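Local coordinates for KaiC-like domain-containing protein (Pyrococcus horikoshii, PDB 3BS4), which is of unknown function but carries a KaiC-like domain and so probably belongs with the RecA-type P-loop ATPases, at residues A[33-36]-A[37-41]; A[166-169]-A[170-173]; A[241-245]-A[246-250]. One frame throughout, in Å; residues are numbered along the deposited sequence.

Contact 1. Residues A[33-36]-A[37-41]; sequences RGKD and ILFYI
Lys35 and Phe39, one turn apart at the start of helix 34-47, lie side by side and point the same way, with the aliphatic part of the lysine running along the rim of the ring. Lys35 CG comes to 3.6 Å from Phe39 CE2, in the plane of the ring, so a methylene meets an aromatic edge. Phe39 CD2 also lies 3.3 Å from Lys35 O, the carbonyl that takes the Phe39 N-H in a straight bond of 2.9 Å lying in the carbonyl plane. This is the tight side. Ile37 and Leu38 are buried too, on other sides of the helix: Ile37 packs on Tyr241 and Phe243, Leu38 on Phe186 and Leu188. Gly34 O anchors the turn by accepting Leu38 N at 3.2 Å. Lys35 CG stands anti to the backbone N (chi1 173°); the bend at chi3 (50°) turns the end of the chain away from the ring, and NZ bonds Tyr59 OH and forms a salt bridge with Glu190.

The looser side is partly exposed and is organised by charge. Arg33, in the N-cap position, turns its guanidinium edge to Asp36, and Arg33 NE reaches Asp36 OD2 at 2.8 Å, almost in the guanidinium plane and on the anti lone pair. A weak second bond from Arg33 NH2 ends on the same oxygen, while Asp36 OD1 is held by Arg70.

The sequence Gly34-Lys35-Asp36, following strand 22-27 and opening a helix, recalls the Gly-Lys of a P-loop, though with an aspartate in the place usual for serine or threonine. Two arginines grip the two oxygens of Asp36 and probably hold its carboxylate in one orientation, while Lys35 is committed to protein partners.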
ATOM      1  N   ARG A  33       4.573  14.956  -0.070  1.00 18.95           N
ATOM      2  CA  ARG A  33       3.211  14.461   0.122  1.00 19.06           C
ATOM      3  C   ARG A  33       2.846  13.294  -0.806  1.00 18.74           C
ATOM      4  O   ARG A  33       1.679  13.092  -1.125  1.00 18.34           O
ATOM      5  CB  ARG A  33       2.192  15.599   0.003  1.00 19.87           C
ATOM      6  CG  ARG A  33       2.271  16.561   1.178  1.00 21.71           C
ATOM      7  CD  ARG A  33       1.340  17.752   1.008  1.00 25.81           C
ATOM      8  NE  ARG A  33      -0.065  17.345   0.944  1.00 27.14           N
ATOM      9  CZ  ARG A  33      -1.067  18.143   0.587  1.00 29.76           C
ATOM     10  NH1 ARG A  33      -0.840  19.414   0.262  1.00 30.42           N
ATOM     11  NH2 ARG A  33      -2.299  17.662   0.554  1.00 31.57           N
ATOM     12  N   GLY A  34       3.841  12.511  -1.230  1.00 18.45           N
ATOM     13  CA  GLY A  34       3.556  11.295  -1.996  1.00 19.34           C
ATOM     14  C   GLY A  34       2.617  10.351  -1.256  1.00 19.30           C
ATOM     15  O   GLY A  34       1.832   9.631  -1.858  1.00 19.34           O
ATOM     16  N   LYS A  35       2.693  10.362   0.063  1.00 19.24           N
ATOM     17  CA  LYS A  35       1.791   9.552   0.881  1.00 20.49           C
ATOM     18  C   LYS A  35       0.337   9.940   0.624  1.00 19.77           C
ATOM     19  O   LYS A  35      -0.550   9.082   0.543  1.00 19.47           O
ATOM     20  CB  LYS A  35       2.169   9.709   2.365  1.00 20.81           C
ATOM     21  CG  LYS A  35       1.244   9.084   3.385  1.00 23.69           C
ATOM     22  CD  LYS A  35       1.878   9.041   4.780  1.00 24.18           C
ATOM     23  CE  LYS A  35       2.478  10.384   5.234  1.00 27.50           C
ATOM     24  NZ  LYS A  35       3.043  10.301   6.621  1.00 27.94           N
ATOM     25  N   ASP A  36       0.096  11.237   0.463  1.00 19.77           N
ATOM     26  CA  ASP A  36      -1.265  11.716   0.180  1.00 20.52           C
ATOM     27  C   ASP A  36      -1.764  11.271  -1.193  1.00 19.92           C
ATOM     28  O   ASP A  36      -2.965  11.079  -1.382  1.00 20.88           O
ATOM     29  CB  ASP A  36      -1.339  13.242   0.279  1.00 21.11           C
ATOM     30  CG  ASP A  36      -1.372  13.738   1.711  1.00 26.76           C
ATOM     31  OD1 ASP A  36      -1.741  12.945   2.622  1.00 30.37           O
ATOM     32  OD2 ASP A  36      -1.065  14.943   1.910  1.00 28.96           O
ATOM     33  N   ILE A  37      -0.853  11.090  -2.154  1.00 18.93           N
ATOM     34  CA  ILE A  37      -1.248  10.566  -3.466  1.00 19.24           C
ATOM     35  C   ILE A  37      -1.743   9.126  -3.274  1.00 19.47           C
ATOM     36  O   ILE A  37      -2.782   8.732  -3.825  1.00 20.14           O
ATOM     37  CB  ILE A  37      -0.102  10.621  -4.509  1.00 18.97           C
ATOM     38  CG1 ILE A  37       0.253  12.083  -4.810  1.00 19.24           C
ATOM     39  CG2 ILE A  37      -0.517   9.918  -5.781  1.00 21.33           C
ATOM     40  CD1 ILE A  37       1.451  12.228  -5.689  1.00 19.29           C
ATOM     41  N   LEU A  38      -1.010   8.350  -2.470  1.00 18.98           N
ATOM     42  CA  LEU A  38      -1.420   6.971  -2.222  1.00 18.46           C
ATOM     43  C   LEU A  38      -2.750   6.896  -1.473  1.00 17.83           C
ATOM     44  O   LEU A  38      -3.592   6.048  -1.818  1.00 17.75           O
ATOM     45  CB  LEU A  38      -0.344   6.177  -1.475  1.00 18.32           C
ATOM     46  CG  LEU A  38      -0.647   4.673  -1.448  1.00 19.77           C
ATOM     47  CD1 LEU A  38      -0.961   4.126  -2.840  1.00 19.66           C
ATOM     48  CD2 LEU A  38       0.490   3.901  -0.884  1.00 21.71           C
ATOM     49  N   PHE A  39      -2.947   7.750  -0.467  1.00 18.15           N
ATOM     50  CA  PHE A  39      -4.242   7.761   0.234  1.00 18.69           C
ATOM     51  C   PHE A  39      -5.373   8.159  -0.709  1.00 18.54           C
ATOM     52  O   PHE A  39      -6.477   7.627  -0.625  1.00 18.31           O
ATOM     53  CB  PHE A  39      -4.201   8.640   1.483  1.00 19.51           C
ATOM     54  CG  PHE A  39      -3.681   7.918   2.700  1.00 22.89           C
ATOM     55  CD1 PHE A  39      -4.506   7.048   3.415  1.00 24.87           C
ATOM     56  CD2 PHE A  39      -2.383   8.126   3.146  1.00 26.45           C
ATOM     57  CE1 PHE A  39      -4.034   6.376   4.561  1.00 26.41           C
ATOM     58  CE2 PHE A  39      -1.894   7.453   4.286  1.00 27.04           C
ATOM     59  CZ  PHE A  39      -2.723   6.580   4.992  1.00 25.71           C
ATOM     60  N   TYR A  40      -5.092   9.071  -1.631  1.00 18.26           N
ATOM     61  CA  TYR A  40      -6.087   9.405  -2.640  1.00 18.95           C
ATOM     62  C   TYR A  40      -6.493   8.188  -3.470  1.00 18.99           C
ATOM     63  O   TYR A  40      -7.681   7.903  -3.622  1.00 18.96           O
ATOM     64  CB  TYR A  40      -5.567  10.529  -3.531  1.00 19.01           C
ATOM     65  CG  TYR A  40      -6.540  10.899  -4.617  1.00 20.69           C
ATOM     66  CD1 TYR A  40      -7.630  11.723  -4.342  1.00 22.09           C
ATOM     67  CD2 TYR A  40      -6.382  10.395  -5.916  1.00 21.06           C
ATOM     68  CE1 TYR A  40      -8.535  12.051  -5.338  1.00 23.69           C
ATOM     69  CE2 TYR A  40      -7.292  10.725  -6.933  1.00 22.66           C
ATOM     70  CZ  TYR A  40      -8.364  11.554  -6.619  1.00 22.82           C
ATOM     71  OH  TYR A  40      -9.276  11.874  -7.607  1.00 25.28           O
ATOM     72  N   ILE A  41      -5.506   7.465  -3.990  1.00 18.08           N
ATOM     73  CA  ILE A  41      -5.762   6.253  -4.760  1.00 18.20           C
ATOM     74  C   ILE A  41      -6.586   5.249  -3.951  1.00 18.89           C
ATOM     75  O   ILE A  41      -7.586   4.713  -4.445  1.00 19.31           O
ATOM     76  CB  ILE A  41      -4.443   5.637  -5.258  1.00 19.15           C
ATOM     77  CG1 ILE A  41      -3.770   6.598  -6.248  1.00 19.47           C
ATOM     78  CG2 ILE A  41      -4.686   4.266  -5.909  1.00 18.01           C
ATOM     79  CD1 ILE A  41      -2.387   6.164  -6.698  1.00 21.09           C
TER

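Contact 2. Residues A[166-169]-A[170-173]; sequences TSAE and VRYG
Arg171 folds back along helix 157-173 and lays its guanidinium over the peptide link between Ser167 and Ala168, one turn earlier. The path begins at the backbone, where Arg171 N donates to Ser167 O at 3.0 Å. CG stands beside the backbone N (chi1 -63°), which starts the chain back toward the preceding turn: Arg171 CB is 3.5 Å from Ser167 O, and CG is closer still to Ser167 O, at 3.2 Å. Arg171 CD draws off to 4.0 Å from Ser167 O. The chain then bends at chi3 (-72°), and Arg171 NE returns to 3.8 Å from Ser167 O. Arg171 CZ lies over Ser167 C and O. The two terminal nitrogens diverge: Arg171 NH1 reaches Ser167 CB at 3.5 Å, while Arg171 NH2 lies 3.8 Å from Ala168 N. Ser167 O and Ala168 N thus sit under one guanidinium face, both displaced toward its rim.

With a serine in place of Arg171, this peptide link would probably lose its flat cover, and the apolar side chain of the bound peptide that packs on the arginine would lose that support.

On another side of the helix, Val170 CG2 sits 3.4 Å from Thr166 O, and Val170 packs on Pro116 and Ala120 of helix 115-132. The hydroxyls of Thr166 and Ser167 turn back to the carbonyls of Arg162 and Tyr163.

The chemistry pairs a positive plane with a carbonyl that already accepts a main-chain N-H. The attraction is likely to be mainly electrostatic and dispersive, fixing the arginine's course without a hydrogen bond from its tip to this carbonyl.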
ATOM      1  N   THR A 166      11.569 -14.195   2.941  1.00 18.78           N
ATOM      2  CA  THR A 166      10.695 -15.227   3.537  1.00 19.12           C
ATOM      3  C   THR A 166       9.229 -14.967   3.199  1.00 18.75           C
ATOM      4  O   THR A 166       8.469 -15.904   2.973  1.00 18.46           O
ATOM      5  CB  THR A 166      10.881 -15.275   5.057  1.00 19.60           C
ATOM      6  OG1 THR A 166      12.262 -15.525   5.359  1.00 21.36           O
ATOM      7  CG2 THR A 166      10.034 -16.376   5.678  1.00 21.36           C
ATOM      8  N   SER A 167       8.832 -13.694   3.182  1.00 17.79           N
ATOM      9  CA  SER A 167       7.485 -13.311   2.747  1.00 18.62           C
ATOM     10  C   SER A 167       7.210 -13.802   1.346  1.00 18.98           C
ATOM     11  O   SER A 167       6.166 -14.373   1.074  1.00 19.62           O
ATOM     12  CB  SER A 167       7.321 -11.792   2.781  1.00 18.35           C
ATOM     13  OG  SER A 167       7.484 -11.323   4.082  1.00 20.37           O
ATOM     14  N   ALA A 168       8.162 -13.580   0.448  1.00 18.63           N
ATOM     15  CA  ALA A 168       7.984 -14.009  -0.946  1.00 19.44           C
ATOM     16  C   ALA A 168       7.861 -15.528  -1.003  1.00 20.59           C
ATOM     17  O   ALA A 168       7.033 -16.057  -1.742  1.00 20.45           O
ATOM     18  CB  ALA A 168       9.130 -13.525  -1.807  1.00 19.74           C
ATOM     19  N   GLU A 169       8.649 -16.216  -0.183  1.00 21.15           N
ATOM     20  CA  GLU A 169       8.625 -17.686  -0.131  1.00 23.82           C
ATOM     21  C   GLU A 169       7.264 -18.206   0.341  1.00 23.65           C
ATOM     22  O   GLU A 169       6.715 -19.164  -0.222  1.00 24.06           O
ATOM     23  CB  GLU A 169       9.727 -18.208   0.797  1.00 23.54           C
ATOM     24  CG  GLU A 169      11.154 -17.977   0.306  1.00 26.22           C
ATOM     25  CD  GLU A 169      12.183 -18.243   1.402  1.00 27.82           C
ATOM     26  OE1 GLU A 169      11.844 -18.961   2.378  1.00 34.31           O
ATOM     27  OE2 GLU A 169      13.327 -17.737   1.308  1.00 31.58           O
ATOM     28  N   VAL A 170       6.726 -17.592   1.389  1.00 23.77           N
ATOM     29  CA  VAL A 170       5.406 -17.969   1.900  1.00 24.16           C
ATOM     30  C   VAL A 170       4.309 -17.731   0.855  1.00 25.03           C
ATOM     31  O   VAL A 170       3.437 -18.580   0.659  1.00 25.60           O
ATOM     32  CB  VAL A 170       5.079 -17.221   3.212  1.00 23.88           C
ATOM     33  CG1 VAL A 170       3.590 -17.356   3.560  1.00 24.73           C
ATOM     34  CG2 VAL A 170       5.950 -17.740   4.335  1.00 23.67           C
ATOM     35  N   ARG A 171       4.354 -16.585   0.186  1.00 25.55           N
ATOM     36  CA  ARG A 171       3.367 -16.242  -0.836  1.00 27.25           C
ATOM     37  C   ARG A 171       3.390 -17.179  -2.046  1.00 28.05           C
ATOM     38  O   ARG A 171       2.368 -17.396  -2.691  1.00 28.70           O
ATOM     39  CB  ARG A 171       3.555 -14.799  -1.287  1.00 27.82           C
ATOM     40  CG  ARG A 171       3.314 -13.792  -0.155  1.00 29.83           C
ATOM     41  CD  ARG A 171       3.186 -12.369  -0.677  1.00 32.99           C
ATOM     42  NE  ARG A 171       4.462 -11.827  -1.136  1.00 34.32           N
ATOM     43  CZ  ARG A 171       5.204 -10.955  -0.457  1.00 33.45           C
ATOM     44  NH1 ARG A 171       4.799 -10.482   0.721  1.00 33.10           N
ATOM     45  NH2 ARG A 171       6.348 -10.536  -0.974  1.00 34.35           N
ATOM     46  N   TYR A 172       4.552 -17.757  -2.331  1.00 28.18           N
ATOM     47  CA  TYR A 172       4.683 -18.674  -3.460  1.00 29.39           C
ATOM     48  C   TYR A 172       3.782 -19.902  -3.320  1.00 29.39           C
ATOM     49  O   TYR A 172       3.262 -20.403  -4.321  1.00 30.15           O
ATOM     50  CB  TYR A 172       6.138 -19.129  -3.608  1.00 30.15           C
ATOM     51  CG  TYR A 172       6.341 -20.096  -4.751  1.00 31.44           C
ATOM     52  CD1 TYR A 172       6.410 -19.638  -6.060  1.00 33.80           C
ATOM     53  CD2 TYR A 172       6.445 -21.465  -4.524  1.00 32.23           C
ATOM     54  CE1 TYR A 172       6.588 -20.520  -7.110  1.00 34.12           C
ATOM     55  CE2 TYR A 172       6.616 -22.364  -5.578  1.00 33.38           C
ATOM     56  CZ  TYR A 172       6.693 -21.874  -6.869  1.00 33.21           C
ATOM     57  OH  TYR A 172       6.862 -22.736  -7.940  1.00 35.34           O
ATOM     58  N   GLY A 173       3.608 -20.391  -2.093  1.00 29.04           N
ATOM     59  CA  GLY A 173       2.886 -21.653  -1.878  1.00 28.84           C
ATOM     60  C   GLY A 173       1.644 -21.653  -0.996  1.00 28.50           C
ATOM     61  O   GLY A 173       0.880 -22.628  -0.991  1.00 28.87           O
TER

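Contact 3. Residues A[241-245]-A[246-250]; sequences YEFKG and NEPKL
A beta hairpin with a two-residue turn joins strands 238-244 and 247-252, its ladder running from the pair Tyr241-Leu250 to Lys244-Glu247. In the hydrogen-bonded pair Glu242-Lys249, Glu242 N donates to Lys249 O at 3.0 Å, and Lys249 N returns the bond to Glu242 O at 2.8 Å, nearly along the C=O axis. In the next such pair Lys244 N donates to Glu247 O at 2.8 Å, but Glu247 N approaches Lys244 O from above the carbonyl plane, 54° out of it, at 3.0 Å. A water donates to that same Lys244 O and to Glu247 OE1.

Gly245 and Asn246 are the central residues of the type II' turn from Lys244 to Glu247, and the positive phi of Gly245 (64°) favours glycine. The hairpin lies at one edge of the mixed sheet, with 247-252 its outermost strand. Its inward face carries Tyr241, Phe243, Pro248 and Leu250. Phe243 and Pro248 cross obliquely, Phe243 CE1 being 4.2 Å from Pro248 CB, while Asn246 O lies at the edge of the ring. Tyr241 CB rests 3.9 Å from Leu250 CD1. Tyr241 CG takes the crowded position between backbone N and carbonyl carbon (chi1 64°), and the phenol extends past Ile37 to bond Ser32 O through its OH.

On the other face two lysines pack across strands. Lys249, bent at three of its torsions, puts NZ 4.1 Å from Lys244 CD, an ammonium against a methylene. The extended Lys244 chain carries its own NZ on to 4.9 Å from Lys249 NZ.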
ATOM      1  N   TYR A 241       3.429  18.039  -9.736  1.00 18.66           N
ATOM      2  CA  TYR A 241       2.060  17.978  -9.214  1.00 18.11           C
ATOM      3  C   TYR A 241       1.786  18.982  -8.104  1.00 18.58           C
ATOM      4  O   TYR A 241       2.709  19.523  -7.480  1.00 18.19           O
ATOM      5  CB  TYR A 241       1.670  16.548  -8.778  1.00 17.87           C
ATOM      6  CG  TYR A 241       2.481  15.980  -7.625  1.00 17.33           C
ATOM      7  CD1 TYR A 241       2.052  16.136  -6.313  1.00 16.41           C
ATOM      8  CD2 TYR A 241       3.647  15.261  -7.865  1.00 18.11           C
ATOM      9  CE1 TYR A 241       2.795  15.625  -5.239  1.00 15.64           C
ATOM     10  CE2 TYR A 241       4.380  14.719  -6.819  1.00 16.97           C
ATOM     11  CZ  TYR A 241       3.950  14.915  -5.515  1.00 16.50           C
ATOM     12  OH  TYR A 241       4.687  14.369  -4.480  1.00 16.70           O
ATOM     13  N   GLU A 242       0.505  19.258  -7.913  1.00 19.49           N
ATOM     14  CA  GLU A 242       0.018  19.987  -6.749  1.00 21.33           C
ATOM     15  C   GLU A 242      -1.301  19.369  -6.333  1.00 21.69           C
ATOM     16  O   GLU A 242      -1.733  18.395  -6.932  1.00 22.25           O
ATOM     17  CB  GLU A 242      -0.152  21.469  -7.054  1.00 22.66           C
ATOM     18  CG  GLU A 242      -1.046  21.766  -8.212  1.00 25.55           C
ATOM     19  CD  GLU A 242      -0.896  23.207  -8.703  1.00 29.79           C
ATOM     20  OE1 GLU A 242      -0.135  24.004  -8.103  1.00 32.32           O
ATOM     21  OE2 GLU A 242      -1.561  23.524  -9.695  1.00 32.55           O
ATOM     22  N   PHE A 243      -1.925  19.928  -5.304  1.00 22.73           N
ATOM     23  CA  PHE A 243      -3.179  19.367  -4.808  1.00 24.29           C
ATOM     24  C   PHE A 243      -4.283  20.391  -4.910  1.00 25.44           C
ATOM     25  O   PHE A 243      -4.088  21.546  -4.558  1.00 25.99           O
ATOM     26  CB  PHE A 243      -3.013  18.921  -3.362  1.00 24.01           C
ATOM     27  CG  PHE A 243      -2.001  17.814  -3.194  1.00 23.26           C
ATOM     28  CD1 PHE A 243      -2.397  16.478  -3.265  1.00 23.55           C
ATOM     29  CD2 PHE A 243      -0.659  18.101  -2.991  1.00 22.28           C
ATOM     30  CE1 PHE A 243      -1.461  15.436  -3.119  1.00 21.88           C
ATOM     31  CE2 PHE A 243       0.283  17.070  -2.849  1.00 22.12           C
ATOM     32  CZ  PHE A 243      -0.122  15.736  -2.911  1.00 21.69           C
ATOM     33  N   LYS A 244      -5.434  19.960  -5.402  1.00 26.69           N
ATOM     34  CA  LYS A 244      -6.643  20.769  -5.302  1.00 28.25           C
ATOM     35  C   LYS A 244      -7.512  20.096  -4.250  1.00 28.20           C
ATOM     36  O   LYS A 244      -8.153  19.083  -4.521  1.00 27.82           O
ATOM     37  CB  LYS A 244      -7.345  20.800  -6.649  1.00 28.69           C
ATOM     38  CG  LYS A 244      -8.582  21.692  -6.672  1.00 31.61           C
ATOM     39  CD  LYS A 244      -9.286  21.611  -8.008  1.00 35.96           C
ATOM     40  CE  LYS A 244     -10.513  22.524  -8.000  1.00 39.01           C
ATOM     41  NZ  LYS A 244     -10.839  22.984  -9.387  1.00 41.65           N
ATOM     42  N   GLY A 245      -7.506  20.639  -3.041  1.00 28.60           N
ATOM     43  CA  GLY A 245      -8.094  19.924  -1.907  1.00 29.30           C
ATOM     44  C   GLY A 245      -7.255  18.672  -1.730  1.00 29.52           C
ATOM     45  O   GLY A 245      -6.045  18.756  -1.555  1.00 29.95           O
ATOM     46  N   ASN A 246      -7.892  17.509  -1.815  1.00 29.41           N
ATOM     47  CA  ASN A 246      -7.161  16.250  -1.693  1.00 29.88           C
ATOM     48  C   ASN A 246      -6.760  15.623  -3.019  1.00 29.06           C
ATOM     49  O   ASN A 246      -6.057  14.604  -3.041  1.00 29.14           O
ATOM     50  CB  ASN A 246      -7.976  15.266  -0.865  1.00 30.68           C
ATOM     51  CG  ASN A 246      -8.050  15.666   0.592  1.00 32.82           C
ATOM     52  OD1 ASN A 246      -7.072  16.154   1.180  1.00 36.06           O
ATOM     53  ND2 ASN A 246      -9.214  15.461   1.189  1.00 36.54           N
ATOM     54  N   GLU A 247      -7.193  16.230  -4.121  1.00 28.47           N
ATOM     55  CA  GLU A 247      -6.989  15.649  -5.445  1.00 27.93           C
ATOM     56  C   GLU A 247      -5.639  16.047  -6.012  1.00 26.36           C
ATOM     57  O   GLU A 247      -5.374  17.244  -6.176  1.00 25.96           O
ATOM     58  CB  GLU A 247      -8.082  16.093  -6.423  1.00 27.52           C
ATOM     59  CG  GLU A 247      -8.044  15.351  -7.758  1.00 29.88           C
ATOM     60  CD  GLU A 247      -9.016  15.932  -8.768  1.00 31.22           C
ATOM     61  OE1 GLU A 247      -9.645  16.971  -8.456  1.00 35.97           O
ATOM     62  OE2 GLU A 247      -9.150  15.345  -9.869  1.00 36.55           O
ATOM     63  N   PRO A 248      -4.789  15.051  -6.337  1.00 24.97           N
ATOM     64  CA  PRO A 248      -3.511  15.394  -6.939  1.00 24.33           C
ATOM     65  C   PRO A 248      -3.729  15.784  -8.386  1.00 24.38           C
ATOM     66  O   PRO A 248      -4.475  15.120  -9.119  1.00 25.20           O
ATOM     67  CB  PRO A 248      -2.704  14.083  -6.890  1.00 24.34           C
ATOM     68  CG  PRO A 248      -3.583  13.065  -6.245  1.00 24.03           C
ATOM     69  CD  PRO A 248      -4.975  13.590  -6.216  1.00 24.56           C
ATOM     70  N   LYS A 249      -3.075  16.865  -8.789  1.00 23.49           N
ATOM     71  CA  LYS A 249      -3.173  17.370 -10.139  1.00 24.13           C
ATOM     72  C   LYS A 249      -1.782  17.303 -10.769  1.00 23.17           C
ATOM     73  O   LYS A 249      -0.866  17.985 -10.313  1.00 23.03           O
ATOM     74  CB  LYS A 249      -3.689  18.805 -10.094  1.00 24.06           C
ATOM     75  CG  LYS A 249      -5.095  18.961  -9.500  1.00 27.52           C
ATOM     76  CD  LYS A 249      -6.107  18.123 -10.285  1.00 32.03           C
ATOM     77  CE  LYS A 249      -7.454  18.808 -10.381  1.00 35.91           C
ATOM     78  NZ  LYS A 249      -7.345  20.037 -11.218  1.00 39.53           N
ATOM     79  N   LEU A 250      -1.629  16.475 -11.797  1.00 23.09           N
ATOM     80  CA  LEU A 250      -0.320  16.184 -12.390  1.00 23.40           C
ATOM     81  C   LEU A 250      -0.149  16.841 -13.745  1.00 23.56           C
ATOM     82  O   LEU A 250      -1.116  16.986 -14.476  1.00 24.49           O
ATOM     83  CB  LEU A 250      -0.144  14.675 -12.565  1.00 23.60           C
ATOM     84  CG  LEU A 250       0.364  13.899 -11.339  1.00 22.82           C
ATOM     85  CD1 LEU A 250      -0.678  13.840 -10.231  1.00 25.18           C
ATOM     86  CD2 LEU A 250       0.730  12.475 -11.765  1.00 23.13           C
TER
HETATM   87  O   HOH W   1     -10.672  18.571  -5.834  1.00 53.07           O

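Contacts 1 and 3 form one neighbourhood, their centres about 10 Å apart. The helix start lies against the apolar face of the hairpin: Tyr40 CG meets Pro248 CD at 3.5 Å, Ile37 CD1 meets Tyr241 CZ at 3.7 Å, and Arg33 makes a cation-pi contact with Phe243. The segment that resembles a P-loop in sequence packs against the edge of the sheet. Contact 2 stands apart, on the opposite side of the chain's centre, its centre about 28 Å from that of contact 1 and about 37 Å from that of contact 3. The nearest atoms of contacts 1 and 2 are about 15 Å apart. Of the three, contact 2 meets the bound peptide, through Arg171.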